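Local coordinates for FKBP-type peptidyl-prolyl cis-trans isomerase FkpA (Escherichia coli, PDB 1Q6H), which catalyses the cis-trans isomerisation of peptide bonds preceding proline in the periplasm, speeding protein folding, and also acts as a folding chaperone, at residues G148-G153 with P210-V215; K189-I194 with V215-L220. One frame throughout, in Å; residues are numbered along the deposited sequence.

Contact 1 of 2, residues G148-G153 with P210-V215; sequences GTLIDG and PNSTLV
T149 and V215 form an antiparallel hydrogen-bonded pair, with T149 N giving its hydrogen to V215 O at 2.7 Å and V215 N returning one to T149 O at 2.8 Å. The first bond is nearly straight, 170° at the hydrogen, and lies in the plane of the V215 carbonyl. This is the tight part of the contact: T149 OG1, placed between its own backbone N and carbonyl carbon (chi1 57°), comes within 3.4 Å of V215 CB, and G148 CA adds a CA-H...O contact to V215 O. Beyond L150 direct backbone bonding gives way to looser contacts as the chain enters a type I turn closed by G153 N on L150 O. Here a water accepts from I151 N and donates to T213 O at 2.6 Å. I151 CG2 also meets T213 CG2 at 3.9 Å, the two side chains crossing at about a right angle, while T213 OG1 is hydrogen-bonded to R107 of helix 70-112. A second water lies within hydrogen-bonding distance of both V215 O and T149 OG1. Two neighbouring strands, paired and then parting into a turn and a loop, are thus joined within the antiparallel sheet characteristic of the FKBP domain.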
# COMPACT_ATOMS: atom_id res chain seq x y z
N GLY A 148 -21.45 26.34 -7.31
CA GLY A 148 -20.10 26.57 -7.83
C GLY A 148 -19.77 25.72 -9.05
O GLY A 148 -19.88 24.49 -8.99
N THR A 149 -19.42 26.37 -10.16
CA THR A 149 -19.05 25.68 -11.39
C THR A 149 -17.69 26.13 -11.92
O THR A 149 -17.25 27.24 -11.68
CB THR A 149 -20.06 25.93 -12.52
OG1 THR A 149 -20.19 27.33 -12.76
CG2 THR A 149 -21.48 25.48 -12.16
N LEU A 150 -17.06 25.23 -12.67
CA LEU A 150 -15.82 25.55 -13.34
C LEU A 150 -16.28 26.27 -14.57
O LEU A 150 -17.46 26.27 -14.89
CB LEU A 150 -15.01 24.30 -13.69
CG LEU A 150 -14.66 23.29 -12.57
CD1 LEU A 150 -13.93 22.03 -13.14
CD2 LEU A 150 -13.84 23.93 -11.48
N ILE A 151 -15.35 26.90 -15.28
CA ILE A 151 -15.76 27.72 -16.40
C ILE A 151 -16.37 26.88 -17.49
O ILE A 151 -17.06 27.41 -18.32
CB ILE A 151 -14.62 28.54 -16.94
CG1 ILE A 151 -13.46 27.63 -17.41
CG2 ILE A 151 -14.19 29.58 -15.89
CD1 ILE A 151 -12.37 28.39 -18.19
N ASP A 152 -16.16 25.57 -17.49
CA ASP A 152 -16.76 24.76 -18.53
C ASP A 152 -18.16 24.31 -18.18
O ASP A 152 -18.79 23.61 -18.96
CB ASP A 152 -15.90 23.53 -18.87
CG ASP A 152 -15.86 22.51 -17.76
OD1 ASP A 152 -16.34 22.79 -16.64
OD2 ASP A 152 -15.34 21.39 -17.94
N GLY A 153 -18.64 24.71 -17.01
CA GLY A 153 -19.98 24.39 -16.55
C GLY A 153 -20.06 23.28 -15.53
O GLY A 153 -21.11 23.03 -14.95
N PRO A 210 -5.84 22.73 -11.16
CA PRO A 210 -4.86 23.81 -11.03
C PRO A 210 -5.25 25.05 -11.78
O PRO A 210 -5.67 24.97 -12.94
CB PRO A 210 -3.61 23.20 -11.67
CG PRO A 210 -3.75 21.77 -11.46
CD PRO A 210 -5.22 21.45 -11.50
N ASN A 211 -5.06 26.20 -11.14
CA ASN A 211 -5.36 27.48 -11.75
C ASN A 211 -6.78 27.61 -12.34
O ASN A 211 -6.97 28.17 -13.40
CB ASN A 211 -4.30 27.82 -12.78
CG ASN A 211 -3.00 28.27 -12.12
OD1 ASN A 211 -3.00 28.70 -10.97
ND2 ASN A 211 -1.89 28.13 -12.84
N SER A 212 -7.77 27.07 -11.65
CA SER A 212 -9.16 27.18 -12.08
C SER A 212 -9.81 28.49 -11.66
O SER A 212 -9.78 28.88 -10.50
CB SER A 212 -10.01 26.03 -11.53
OG SER A 212 -9.60 24.78 -12.07
N THR A 213 -10.35 29.18 -12.63
CA THR A 213 -11.27 30.27 -12.35
C THR A 213 -12.58 29.61 -11.90
O THR A 213 -13.02 28.58 -12.48
CB THR A 213 -11.45 31.13 -13.59
OG1 THR A 213 -10.29 31.95 -13.76
CG2 THR A 213 -12.60 32.11 -13.42
N LEU A 214 -13.16 30.14 -10.82
CA LEU A 214 -14.37 29.57 -10.26
C LEU A 214 -15.58 30.48 -10.49
O LEU A 214 -15.48 31.67 -10.25
CB LEU A 214 -14.21 29.36 -8.75
CG LEU A 214 -12.97 28.60 -8.28
CD1 LEU A 214 -13.00 28.46 -6.74
CD2 LEU A 214 -12.88 27.25 -8.99
N VAL A 215 -16.71 29.89 -10.87
CA VAL A 215 -17.95 30.63 -11.03
C VAL A 215 -18.93 30.25 -9.92
O VAL A 215 -19.36 29.10 -9.84
CB VAL A 215 -18.61 30.31 -12.36
CG1 VAL A 215 -19.78 31.26 -12.61
CG2 VAL A 215 -17.59 30.40 -13.51
O HOH W 1 -22.15 28.56 -10.59
O HOH W 2 -12.67 26.74 -14.25

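Contact 2 of 2, residues K189-I194 with V215-L220; sequences KIKLVI and VFDVEL
With CG anti to the carbonyl carbon in both K189 (chi1 -51°) and E219 (chi1 -69°), the two chains run side by side in the same direction, K189 CG resting 3.8 Å from E219 CG. They head the antiparallel pairing of strand segments 189-194 and 215-220 in the FKBP sheet; the axes of these two segments approach to 4.7 Å. Two hydrogen-bonded pairs hold the ladder: I190 with V218, and L192 with F216, where L192 N donates to F216 O at 2.8 Å in the carbonyl plane. The I190 N bond to V218 O is more bent, its donor tilted 23° from the plane of the V218 carbonyl. From residues of the non-hydrogen-bonded pairs, CA-H...O contacts run to carbonyls of the adjacent hydrogen-bonded pairs: K189 CA to V218 O and K191 CA to F216 O.

The K189, K191, D217 and E219 side chains share one face. The extended K189 chain carries CE to 3.5 Å from E219 OE2; the bend at its last torsion sets only NZ, which stays 4.4 Å from E219 OE2, beyond a salt bridge, and has a long, weak ion pair with E129. Shortening K189 to an alanine is likely to leave the aliphatic part of E219 without this neighbour and its carboxylate without this nearby positive charge. K191 lies alongside D217, its CG passing D217 OD1, and its extended chain carries CE on to V215 CG1 at 3.9 Å.

The other face is apolar. I190 CG2 packs on V218 CB, side by side and pointing the same way. The F216 ring meets W177 edge-to-face and F156 with planes nearly perpendicular, an aromatic cluster that, as in other FKBP domains, probably lines the proline-binding pocket. I194 crosses F216 obliquely, bringing its CD1 to 3.7 Å from ring atom CD2 of F216.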
# COMPACT_ATOMS: atom_id res chain seq x y z
N LYS A 189 -28.06 38.81 -4.01
CA LYS A 189 -27.60 37.71 -4.83
C LYS A 189 -26.49 38.26 -5.72
O LYS A 189 -26.60 39.37 -6.23
CB LYS A 189 -28.74 37.20 -5.71
CG LYS A 189 -29.98 36.89 -4.93
CD LYS A 189 -31.11 36.36 -5.79
CE LYS A 189 -32.29 35.92 -4.91
NZ LYS A 189 -32.35 36.63 -3.61
N ILE A 190 -25.42 37.50 -5.89
CA ILE A 190 -24.28 37.98 -6.66
C ILE A 190 -23.61 36.82 -7.35
O ILE A 190 -23.62 35.72 -6.83
CB ILE A 190 -23.27 38.67 -5.75
CG1 ILE A 190 -22.14 39.29 -6.57
CG2 ILE A 190 -22.66 37.69 -4.72
CD1 ILE A 190 -21.30 40.28 -5.75
N LYS A 191 -23.12 37.06 -8.56
CA LYS A 191 -22.36 36.07 -9.26
C LYS A 191 -20.90 36.47 -9.13
O LYS A 191 -20.51 37.64 -9.38
CB LYS A 191 -22.81 35.97 -10.70
CG LYS A 191 -21.98 35.08 -11.59
CD LYS A 191 -22.63 35.02 -12.99
CE LYS A 191 -21.73 34.35 -14.02
NZ LYS A 191 -22.52 33.98 -15.26
N LEU A 192 -20.08 35.53 -8.71
CA LEU A 192 -18.65 35.79 -8.55
C LEU A 192 -17.88 34.97 -9.53
O LEU A 192 -18.12 33.76 -9.67
CB LEU A 192 -18.19 35.45 -7.13
CG LEU A 192 -18.91 36.14 -5.98
CD1 LEU A 192 -18.47 35.57 -4.66
CD2 LEU A 192 -18.68 37.59 -5.99
N VAL A 193 -16.94 35.62 -10.22
CA VAL A 193 -16.06 34.94 -11.16
C VAL A 193 -14.69 35.16 -10.61
O VAL A 193 -14.15 36.27 -10.65
CB VAL A 193 -16.27 35.41 -12.58
CG1 VAL A 193 -15.29 34.78 -13.48
CG2 VAL A 193 -17.68 35.03 -13.04
N ILE A 194 -14.17 34.13 -9.97
CA ILE A 194 -12.98 34.28 -9.14
C ILE A 194 -11.74 33.72 -9.78
O ILE A 194 -11.69 32.51 -10.10
CB ILE A 194 -13.20 33.60 -7.79
CG1 ILE A 194 -14.58 33.93 -7.23
CG2 ILE A 194 -12.10 33.96 -6.84
CD1 ILE A 194 -14.87 33.33 -5.84
N VAL A 215 -16.71 29.89 -10.87
CA VAL A 215 -17.95 30.63 -11.03
C VAL A 215 -18.93 30.25 -9.92
O VAL A 215 -19.36 29.10 -9.84
CB VAL A 215 -18.61 30.31 -12.36
CG1 VAL A 215 -19.78 31.26 -12.61
CG2 VAL A 215 -17.59 30.40 -13.51
N PHE A 216 -19.26 31.22 -9.06
CA PHE A 216 -20.24 31.02 -7.98
C PHE A 216 -21.50 31.89 -8.16
O PHE A 216 -21.42 33.11 -8.27
CB PHE A 216 -19.68 31.38 -6.61
CG PHE A 216 -18.68 30.42 -6.08
CD1 PHE A 216 -19.08 29.29 -5.40
CD2 PHE A 216 -17.32 30.65 -6.25
CE1 PHE A 216 -18.14 28.40 -4.91
CE2 PHE A 216 -16.40 29.78 -5.79
CZ PHE A 216 -16.79 28.66 -5.10
N ASP A 217 -22.67 31.26 -8.16
CA ASP A 217 -23.95 31.99 -8.08
C ASP A 217 -24.34 31.94 -6.62
O ASP A 217 -24.64 30.86 -6.11
CB ASP A 217 -25.04 31.32 -8.88
CG ASP A 217 -24.83 31.45 -10.35
OD1 ASP A 217 -24.57 32.59 -10.80
OD2 ASP A 217 -24.93 30.47 -11.13
N VAL A 218 -24.34 33.09 -5.96
CA VAL A 218 -24.55 33.16 -4.52
C VAL A 218 -25.82 33.91 -4.08
O VAL A 218 -26.19 34.91 -4.68
CB VAL A 218 -23.37 33.83 -3.88
CG1 VAL A 218 -23.41 33.70 -2.37
CG2 VAL A 218 -22.08 33.22 -4.42
N GLU A 219 -26.48 33.39 -3.05
CA GLU A 219 -27.59 34.09 -2.42
C GLU A 219 -27.21 34.26 -0.96
O GLU A 219 -26.99 33.28 -0.24
CB GLU A 219 -28.91 33.33 -2.53
CG GLU A 219 -29.51 33.22 -3.91
CD GLU A 219 -30.86 32.50 -3.88
OE1 GLU A 219 -31.26 31.97 -2.80
OE2 GLU A 219 -31.53 32.49 -4.93
N LEU A 220 -27.12 35.52 -0.55
CA LEU A 220 -26.78 35.89 0.81
C LEU A 220 -28.04 35.97 1.70
O LEU A 220 -28.82 36.94 1.63
CB LEU A 220 -26.07 37.25 0.80
CG LEU A 220 -25.66 37.81 2.15
CD1 LEU A 220 -24.85 36.75 2.94
CD2 LEU A 220 -24.89 39.11 2.00

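Overall arrangement
Followed from the N terminus, the chain passes through strand 141-150, the turn after it, strand 189-194 and finally strand 214-223, so the segments of the two contacts alternate and their loops cross. Contact 1 closes the longer loop, 56 residues that include helix 175-180 and the whole of strand 189-194; contact 2 closes a 20-residue one leading back to the last strand. V215 belongs to both; strand 214-223 pairs with 141-150 on one side and 189-194 on the other, in one antiparallel sheet. The centres of the two contacts are about 12 Å apart, and a probable hydrogen bond between L214 O and I194 N bridges them. G148 CA also packs against F216 CD1.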